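Local coordinates for protein formyltransferase (Francisella tularensis subsp. tularensis, PDB 4NV1) that belongs to the formyltransferase family and, in this model, holds dTDP-4-amino-4,6-dideoxyglucose in a pocket of its fold, at residues A[89-94]-A[167-172]; A[13-18]-A[153-158]. All blocks are in the same frame, centred on the assembly; numbering follows the deposited sequence.

Contact 1: A[89-94]-A[167-172]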
ATOM      1  N   LEU A  89       4.418  44.809  -3.268  1.00 24.26           N
ATOM      2  CA  LEU A  89       3.358  43.827  -3.173  1.00 26.84           C
ATOM      3  C   LEU A  89       3.806  42.411  -3.532  1.00 25.07           C
ATOM      4  O   LEU A  89       4.162  42.112  -4.674  1.00 24.32           O
ATOM      5  CB  LEU A  89       2.234  44.283  -4.109  1.00 28.57           C
ATOM      6  CG  LEU A  89       0.987  43.442  -4.256  1.00 30.61           C
ATOM      7  CD1 LEU A  89       0.431  43.192  -2.871  1.00 28.22           C
ATOM      8  CD2 LEU A  89      -0.002  44.201  -5.138  1.00 34.76           C
ATOM      9  N   CYS A  90       3.722  41.528  -2.556  1.00 25.19           N
ATOM     10  CA  CYS A  90       4.155  40.129  -2.671  1.00 24.79           C
ATOM     11  C   CYS A  90       2.911  39.280  -2.332  1.00 20.80           C
ATOM     12  O   CYS A  90       2.190  39.513  -1.363  1.00 23.11           O
ATOM     13  CB  CYS A  90       5.269  39.855  -1.660  1.00 23.45           C
ATOM     14  SG  CYS A  90       6.706  40.878  -2.048  1.00 28.17           S
ATOM     15  N   ILE A  91       2.630  38.353  -3.216  1.00 22.82           N
ATOM     16  CA  ILE A  91       1.463  37.505  -3.100  1.00 24.49           C
ATOM     17  C   ILE A  91       1.905  36.045  -3.136  1.00 22.93           C
ATOM     18  O   ILE A  91       2.764  35.641  -3.914  1.00 23.28           O
ATOM     19  CB  ILE A  91       0.471  37.894  -4.182  1.00 20.49           C
ATOM     20  CG1 ILE A  91      -0.037  39.341  -3.852  1.00 18.91           C
ATOM     21  CG2 ILE A  91      -0.563  36.813  -4.414  1.00 19.67           C
ATOM     22  CD1 ILE A  91      -0.820  39.932  -4.995  1.00 19.76           C
ATOM     23  N   ASN A  92       1.383  35.328  -2.163  1.00 22.04           N
ATOM     24  CA  ASN A  92       1.648  33.910  -2.016  1.00 23.71           C
ATOM     25  C   ASN A  92       0.501  33.072  -2.541  1.00 26.35           C
ATOM     26  O   ASN A  92      -0.665  33.347  -2.282  1.00 23.79           O
ATOM     27  CB  ASN A  92       1.830  33.637  -0.540  1.00 24.65           C
ATOM     28  CG  ASN A  92       2.386  32.243  -0.246  1.00 27.70           C
ATOM     29  OD1 ASN A  92       2.289  31.823   0.866  1.00 34.20           O
ATOM     30  ND2 ASN A  92       3.042  31.591  -1.186  1.00 33.73           N
ATOM     31  N   ILE A  93       0.842  32.010  -3.249  1.00 26.36           N
ATOM     32  CA  ILE A  93      -0.122  31.102  -3.796  1.00 27.14           C
ATOM     33  C   ILE A  93       0.209  29.842  -3.040  1.00 29.00           C
ATOM     34  O   ILE A  93       1.301  29.267  -3.207  1.00 25.43           O
ATOM     35  CB  ILE A  93       0.056  31.002  -5.318  1.00 29.45           C
ATOM     36  CG1 ILE A  93      -0.315  32.343  -5.978  1.00 33.79           C
ATOM     37  CG2 ILE A  93      -0.818  29.916  -5.940  1.00 31.48           C
ATOM     38  CD1 ILE A  93       0.822  33.231  -6.383  1.00 31.87           C
ATOM     39  N   HIS A  94      -0.746  29.423  -2.210  1.00 26.47           N
ATOM     40  CA  HIS A  94      -0.481  28.524  -1.074  1.00 27.73           C
ATOM     41  C   HIS A  94      -1.355  27.254  -1.099  1.00 30.21           C
ATOM     42  O   HIS A  94      -2.585  27.370  -1.119  1.00 25.64           O
ATOM     43  CB  HIS A  94      -0.725  29.337   0.205  1.00 33.22           C
ATOM     44  CG  HIS A  94      -0.660  28.560   1.475  1.00 36.44           C
ATOM     45  ND1 HIS A  94       0.465  27.870   1.891  1.00 40.49           N
ATOM     46  CD2 HIS A  94      -1.580  28.405   2.456  1.00 39.53           C
ATOM     47  CE1 HIS A  94       0.216  27.282   3.048  1.00 42.45           C
ATOM     48  NE2 HIS A  94      -1.017  27.598   3.420  1.00 41.92           N
ATOM     49  N   ASP A 167      -5.375  38.772 -13.694  1.00 23.28           N
ATOM     50  CA  ASP A 167      -5.776  40.077 -14.278  1.00 26.24           C
ATOM     51  C   ASP A 167      -6.054  41.203 -13.277  1.00 26.87           C
ATOM     52  O   ASP A 167      -5.469  42.304 -13.343  1.00 24.97           O
ATOM     53  CB  ASP A 167      -6.935  39.917 -15.274  1.00 28.40           C
ATOM     54  CG  ASP A 167      -6.484  39.251 -16.562  1.00 33.16           C
ATOM     55  OD1 ASP A 167      -5.255  39.122 -16.852  1.00 36.64           O
ATOM     56  OD2 ASP A 167      -7.362  38.782 -17.311  1.00 38.54           O
ATOM     57  N   ASP A 168      -6.839  40.870 -12.271  1.00 25.07           N
ATOM     58  CA  ASP A 168      -7.164  41.827 -11.234  1.00 25.89           C
ATOM     59  C   ASP A 168      -5.927  42.303 -10.506  1.00 28.32           C
ATOM     60  O   ASP A 168      -5.788  43.488 -10.156  1.00 28.58           O
ATOM     61  CB  ASP A 168      -8.052  41.221 -10.144  1.00 26.07           C
ATOM     62  CG  ASP A 168      -9.485  40.959 -10.593  1.00 32.36           C
ATOM     63  OD1 ASP A 168     -10.264  40.448  -9.751  1.00 36.31           O
ATOM     64  OD2 ASP A 168      -9.835  41.237 -11.764  1.00 33.86           O
ATOM     65  N   ILE A 169      -5.067  41.347 -10.181  1.00 25.34           N
ATOM     66  CA  ILE A 169      -3.828  41.707  -9.548  1.00 23.66           C
ATOM     67  C   ILE A 169      -2.944  42.551 -10.489  1.00 20.39           C
ATOM     68  O   ILE A 169      -2.276  43.445 -10.024  1.00 21.47           O
ATOM     69  CB  ILE A 169      -3.038  40.454  -9.076  1.00 23.08           C
ATOM     70  CG1 ILE A 169      -3.747  39.697  -7.967  1.00 21.07           C
ATOM     71  CG2 ILE A 169      -1.629  40.808  -8.643  1.00 23.08           C
ATOM     72  CD1 ILE A 169      -3.398  38.207  -7.830  1.00 19.91           C
ATOM     73  N   LEU A 170      -2.820  42.217 -11.769  1.00 23.13           N
ATOM     74  CA  LEU A 170      -1.946  43.032 -12.620  1.00 26.22           C
ATOM     75  C   LEU A 170      -2.581  44.427 -12.796  1.00 32.75           C
ATOM     76  O   LEU A 170      -1.895  45.435 -13.034  1.00 30.95           O
ATOM     77  CB  LEU A 170      -1.777  42.376 -13.983  1.00 26.17           C
ATOM     78  CG  LEU A 170      -1.119  41.005 -13.995  1.00 30.25           C
ATOM     79  CD1 LEU A 170      -1.085  40.372 -15.374  1.00 29.22           C
ATOM     80  CD2 LEU A 170       0.301  41.144 -13.488  1.00 35.97           C
ATOM     81  N   ASN A 171      -3.907  44.471 -12.675  1.00 32.97           N
ATOM     82  CA  ASN A 171      -4.612  45.735 -12.743  1.00 34.13           C
ATOM     83  C   ASN A 171      -4.624  46.453 -11.464  1.00 31.74           C
ATOM     84  O   ASN A 171      -5.139  47.543 -11.423  1.00 33.26           O
ATOM     85  CB  ASN A 171      -6.007  45.580 -13.324  1.00 35.05           C
ATOM     86  CG  ASN A 171      -5.904  45.228 -14.794  1.00 41.49           C
ATOM     87  OD1 ASN A 171      -4.959  45.677 -15.482  1.00 41.77           O
ATOM     88  ND2 ASN A 171      -6.795  44.372 -15.272  1.00 40.98           N
ATOM     89  N   ASN A 172      -3.936  45.903 -10.474  1.00 28.71           N
ATOM     90  CA  ASN A 172      -3.914  46.461  -9.158  1.00 27.80           C
ATOM     91  C   ASN A 172      -5.285  46.892  -8.544  1.00 30.32           C
ATOM     92  O   ASN A 172      -5.327  47.846  -7.767  1.00 26.42           O
ATOM     93  CB  ASN A 172      -2.990  47.650  -9.138  1.00 30.23           C
ATOM     94  CG  ASN A 172      -2.514  47.924  -7.740  1.00 35.30           C
ATOM     95  OD1 ASN A 172      -2.348  47.014  -6.947  1.00 32.55           O
ATOM     96  ND2 ASN A 172      -2.346  49.182  -7.407  1.00 39.83           N
TER

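Contact 2: A[13-18]-A[153-158]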
ATOM      1  N   ARG A  13       8.487  22.441 -10.446  1.00 29.93           N
ATOM      2  CA  ARG A  13       8.534  22.416 -11.895  1.00 35.44           C
ATOM      3  C   ARG A  13       7.166  22.648 -12.457  1.00 33.50           C
ATOM      4  O   ARG A  13       7.022  23.270 -13.512  1.00 37.30           O
ATOM      5  CB  ARG A  13       9.020  21.033 -12.340  1.00 38.06           C
ATOM      6  CG  ARG A  13       8.403  20.417 -13.599  1.00 52.37           C
ATOM      7  CD  ARG A  13       9.210  20.662 -14.876  1.00 62.12           C
ATOM      8  NE  ARG A  13      10.349  19.736 -15.005  1.00 70.88           N
ATOM      9  CZ  ARG A  13      11.567  19.885 -14.468  1.00 67.52           C
ATOM     10  NH1 ARG A  13      11.908  20.936 -13.738  1.00 71.11           N
ATOM     11  NH2 ARG A  13      12.492  18.960 -14.675  1.00 79.36           N
ATOM     12  N   THR A  14       6.157  22.028 -11.837  1.00 37.08           N
ATOM     13  CA  THR A  14       4.821  22.093 -12.439  1.00 39.87           C
ATOM     14  C   THR A  14       4.251  23.512 -12.341  1.00 37.68           C
ATOM     15  O   THR A  14       3.761  24.087 -13.312  1.00 36.12           O
ATOM     16  CB  THR A  14       3.888  21.020 -11.838  1.00 44.52           C
ATOM     17  OG1 THR A  14       4.068  19.831 -12.613  1.00 44.91           O
ATOM     18  CG2 THR A  14       2.421  21.418 -11.936  1.00 42.01           C
ATOM     19  N   ILE A  15       4.315  24.063 -11.139  1.00 38.46           N
ATOM     20  CA  ILE A  15       3.999  25.473 -10.912  1.00 36.08           C
ATOM     21  C   ILE A  15       4.807  26.398 -11.822  1.00 40.63           C
ATOM     22  O   ILE A  15       4.229  27.325 -12.435  1.00 35.43           O
ATOM     23  CB  ILE A  15       4.286  25.805  -9.443  1.00 36.93           C
ATOM     24  CG1 ILE A  15       3.257  25.099  -8.544  1.00 38.32           C
ATOM     25  CG2 ILE A  15       4.370  27.314  -9.164  1.00 41.70           C
ATOM     26  CD1 ILE A  15       1.795  25.306  -8.936  1.00 38.14           C
ATOM     27  N   LEU A  16       6.119  26.142 -11.941  1.00 38.75           N
ATOM     28  CA  LEU A  16       6.973  26.964 -12.831  1.00 40.15           C
ATOM     29  C   LEU A  16       6.407  26.927 -14.245  1.00 38.72           C
ATOM     30  O   LEU A  16       6.239  27.962 -14.926  1.00 40.49           O
ATOM     31  CB  LEU A  16       8.463  26.554 -12.843  1.00 43.43           C
ATOM     32  CG  LEU A  16       9.278  27.227 -13.976  1.00 42.56           C
ATOM     33  CD1 LEU A  16       9.219  28.741 -13.781  1.00 45.05           C
ATOM     34  CD2 LEU A  16      10.735  26.773 -14.130  1.00 42.73           C
ATOM     35  N   SER A  17       6.096  25.716 -14.690  1.00 36.44           N
ATOM     36  CA  SER A  17       5.484  25.553 -16.020  1.00 35.75           C
ATOM     37  C   SER A  17       4.083  26.195 -16.197  1.00 33.92           C
ATOM     38  O   SER A  17       3.755  26.754 -17.257  1.00 34.37           O
ATOM     39  CB  SER A  17       5.401  24.045 -16.320  1.00 35.48           C
ATOM     40  OG  SER A  17       4.982  23.893 -17.643  1.00 25.76           O
ATOM     41  N   ASP A  18       3.232  26.112 -15.187  1.00 34.36           N
ATOM     42  CA  ASP A  18       1.882  26.730 -15.303  1.00 33.60           C
ATOM     43  C   ASP A  18       1.874  28.265 -15.354  1.00 34.25           C
ATOM     44  O   ASP A  18       1.280  28.887 -16.260  1.00 29.92           O
ATOM     45  CB  ASP A  18       0.962  26.192 -14.220  1.00 33.60           C
ATOM     46  CG  ASP A  18       0.515  24.748 -14.505  1.00 39.90           C
ATOM     47  OD1 ASP A  18       0.616  24.307 -15.670  1.00 47.89           O
ATOM     48  OD2 ASP A  18       0.058  24.026 -13.586  1.00 41.31           O
ATOM     49  N   LYS A 153      -4.970  17.677  -5.973  1.00 23.93           N
ATOM     50  CA  LYS A 153      -6.181  18.500  -6.113  1.00 26.70           C
ATOM     51  C   LYS A 153      -5.914  19.926  -5.703  1.00 22.07           C
ATOM     52  O   LYS A 153      -6.467  20.818  -6.328  1.00 30.31           O
ATOM     53  CB  LYS A 153      -7.383  18.012  -5.269  1.00 25.52           C
ATOM     54  CG  LYS A 153      -8.294  17.087  -6.044  1.00 35.28           C
ATOM     55  CD  LYS A 153      -8.757  15.871  -5.248  1.00 30.82           C
ATOM     56  CE  LYS A 153      -9.415  16.288  -3.977  1.00 27.88           C
ATOM     57  NZ  LYS A 153     -10.605  15.449  -3.728  1.00 28.12           N
ATOM     58  N   VAL A 154      -5.123  20.122  -4.654  1.00 21.22           N
ATOM     59  CA  VAL A 154      -4.883  21.443  -4.075  1.00 20.97           C
ATOM     60  C   VAL A 154      -4.065  22.251  -5.083  1.00 24.72           C
ATOM     61  O   VAL A 154      -4.439  23.378  -5.462  1.00 25.38           O
ATOM     62  CB  VAL A 154      -4.271  21.351  -2.674  1.00 18.46           C
ATOM     63  CG1 VAL A 154      -3.698  22.652  -2.189  1.00 17.38           C
ATOM     64  CG2 VAL A 154      -5.375  20.919  -1.682  1.00 19.85           C
ATOM     65  N   GLN A 155      -3.085  21.580  -5.660  1.00 22.55           N
ATOM     66  CA  GLN A 155      -2.193  22.208  -6.619  1.00 22.99           C
ATOM     67  C   GLN A 155      -2.923  22.684  -7.824  1.00 22.55           C
ATOM     68  O   GLN A 155      -2.806  23.838  -8.217  1.00 24.51           O
ATOM     69  CB  GLN A 155      -0.987  21.319  -6.954  1.00 24.73           C
ATOM     70  CG  GLN A 155       0.183  22.060  -7.511  1.00 31.05           C
ATOM     71  CD  GLN A 155       1.429  21.176  -7.659  1.00 35.78           C
ATOM     72  OE1 GLN A 155       1.684  20.660  -8.743  1.00 42.29           O
ATOM     73  NE2 GLN A 155       2.189  21.006  -6.594  1.00 35.27           N
ATOM     74  N   LYS A 156      -3.719  21.834  -8.427  1.00 23.33           N
ATOM     75  CA  LYS A 156      -4.605  22.249  -9.485  1.00 27.29           C
ATOM     76  C   LYS A 156      -5.586  23.372  -9.114  1.00 25.34           C
ATOM     77  O   LYS A 156      -5.903  24.255  -9.920  1.00 26.41           O
ATOM     78  CB  LYS A 156      -5.414  21.016  -9.844  1.00 31.47           C
ATOM     79  CG  LYS A 156      -6.263  21.140 -11.085  1.00 38.68           C
ATOM     80  CD  LYS A 156      -6.382  19.778 -11.762  1.00 44.82           C
ATOM     81  CE  LYS A 156      -5.009  19.129 -11.974  1.00 50.78           C
ATOM     82  NZ  LYS A 156      -4.914  17.714 -11.480  1.00 53.65           N
ATOM     83  N   LYS A 157      -6.072  23.385  -7.881  1.00 27.27           N
ATOM     84  CA  LYS A 157      -6.983  24.469  -7.484  1.00 24.25           C
ATOM     85  C   LYS A 157      -6.180  25.785  -7.442  1.00 21.17           C
ATOM     86  O   LYS A 157      -6.590  26.825  -7.940  1.00 25.18           O
ATOM     87  CB  LYS A 157      -7.603  24.120  -6.132  1.00 27.84           C
ATOM     88  CG  LYS A 157      -8.542  25.193  -5.583  1.00 27.24           C
ATOM     89  CD  LYS A 157      -9.730  25.396  -6.520  1.00 26.84           C
ATOM     90  CE  LYS A 157     -10.646  24.202  -6.552  1.00 35.40           C
ATOM     91  NZ  LYS A 157     -11.511  24.353  -7.745  1.00 36.88           N
ATOM     92  N   GLU A 158      -4.981  25.707  -6.902  1.00 20.80           N
ATOM     93  CA  GLU A 158      -4.043  26.810  -6.857  1.00 22.36           C
ATOM     94  C   GLU A 158      -3.909  27.465  -8.182  1.00 26.07           C
ATOM     95  O   GLU A 158      -4.087  28.653  -8.216  1.00 21.84           O
ATOM     96  CB  GLU A 158      -2.644  26.408  -6.465  1.00 24.65           C
ATOM     97  CG  GLU A 158      -2.385  26.216  -4.979  1.00 23.69           C
ATOM     98  CD  GLU A 158      -0.962  25.718  -4.747  1.00 30.72           C
ATOM     99  OE1 GLU A 158      -0.708  24.553  -5.153  1.00 35.11           O
ATOM    100  OE2 GLU A 158      -0.107  26.443  -4.162  1.00 34.03           O
TER

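Contact 1: A[89-94]-A[167-172]
Ile-91 and Ile-169 meet tip to tip: CD1 of Ile-91 lies 3.8 Å from CG2 of Ile-169. The same methyl is 4.2 Å from CG1 of Ile-169, so it sits against both branches of the helical side chain. In Ile-91, CG1 lies beside the backbone N (chi1 -67°) and CD1 extends beyond it, which carries the methyl off the strand toward the helix. Two residues earlier on the strand, Leu-89 CD2 comes to 4.1 Å from Asn-172 OD1, a purely van der Waals touch made where the two side chains pass at a slant. Leu-89 and Ile-91 thus lie on the same face of strand 89-94, part of the mixed central sheet of the formyltransferase fold, and helix 147-170 ends over that face. Its end is shaped by a Schellman motif: Asn-172 takes a positive phi of 46°, and its N bonds back to Ile-169 O at 3.0 Å. Further out, Ile-134 of strand 133-139 touches both Ile-91 and Ile-169, while Phe-72 and Ile-121 of the two flanking strands pack on Ile-91. On the helix, Asp-167 is salt-bridged to Lys-26.

Contact 2: A[13-18]-A[153-158]
Two helices on one face of the central sheet come together beside the pocket that holds dTDP-4-amino-4,6-dideoxyglucose, with the first turns of helix 13-24 facing helix 147-170. One long side chain, Gln-155, bridges most of the gap. Its CG stands anti to the backbone N (chi1 -159°) and the chain runs on extended, so the amide is carried across to Thr-14, while CG lies against Ile-15 on the way. The aliphatic part meets Ile-15: CD1 of Ile-15 rests 3.9 Å from CG of Gln-155, lying across the aliphatic chain. Beyond this, the amide oxygen arrives at Thr-14. OE1 of Gln-155 is 3.4 Å from CG2 of Thr-14 and 3.8 Å from CB of Thr-14, so it faces the methyl side. OG1 of Thr-14, 4.6 Å from OE1 of Gln-155, makes no hydrogen bond to it, and none joins the two segments. The contact therefore rests on van der Waals packing of a polar chain against a methyl and an isoleucine branch. Ile-15 is buried, whereas Thr-14 lies at the exposed margin.

The Gln-155 side chain comes within about 5 Å of the ligand and also touches Asn-12, a pocket residue whose OD1 accepts a hydrogen bond from the backbone N of Ile-15. A turn later, Glu-158 OE1 is hydrogen-bonded to NE2 of His-75, another pocket residue, so both helices are connected to the site. Underneath, Ile-15 and Glu-158 both reach Cys-74 of strand 70-74, Ile-15 also packs on Val-159 of helix 147-170, and Val-154 and Glu-158 lie against strand 117-123, on Ile-117 and Ala-119 respectively.

From the N terminus, segment 13-18 comes first, then 89-94, then 153-158 and finally 167-172. Contact 2 closes a loop of 134 residues between its segments, contact 1 one of 72; the loops cross, since segment 89-94 lies within the first and segment 167-172 beyond it. Both use helix 147-170: contact 2 joins its first half to helix 13-24, and contact 1 joins its far end to strand 89-94. The contact centres are about 16 Å apart, yet they touch, as OE2 of Glu-158 packs 3.3 Å from O of Ile-93. Together they tie this long helix to a neighbouring helix and to the central sheet.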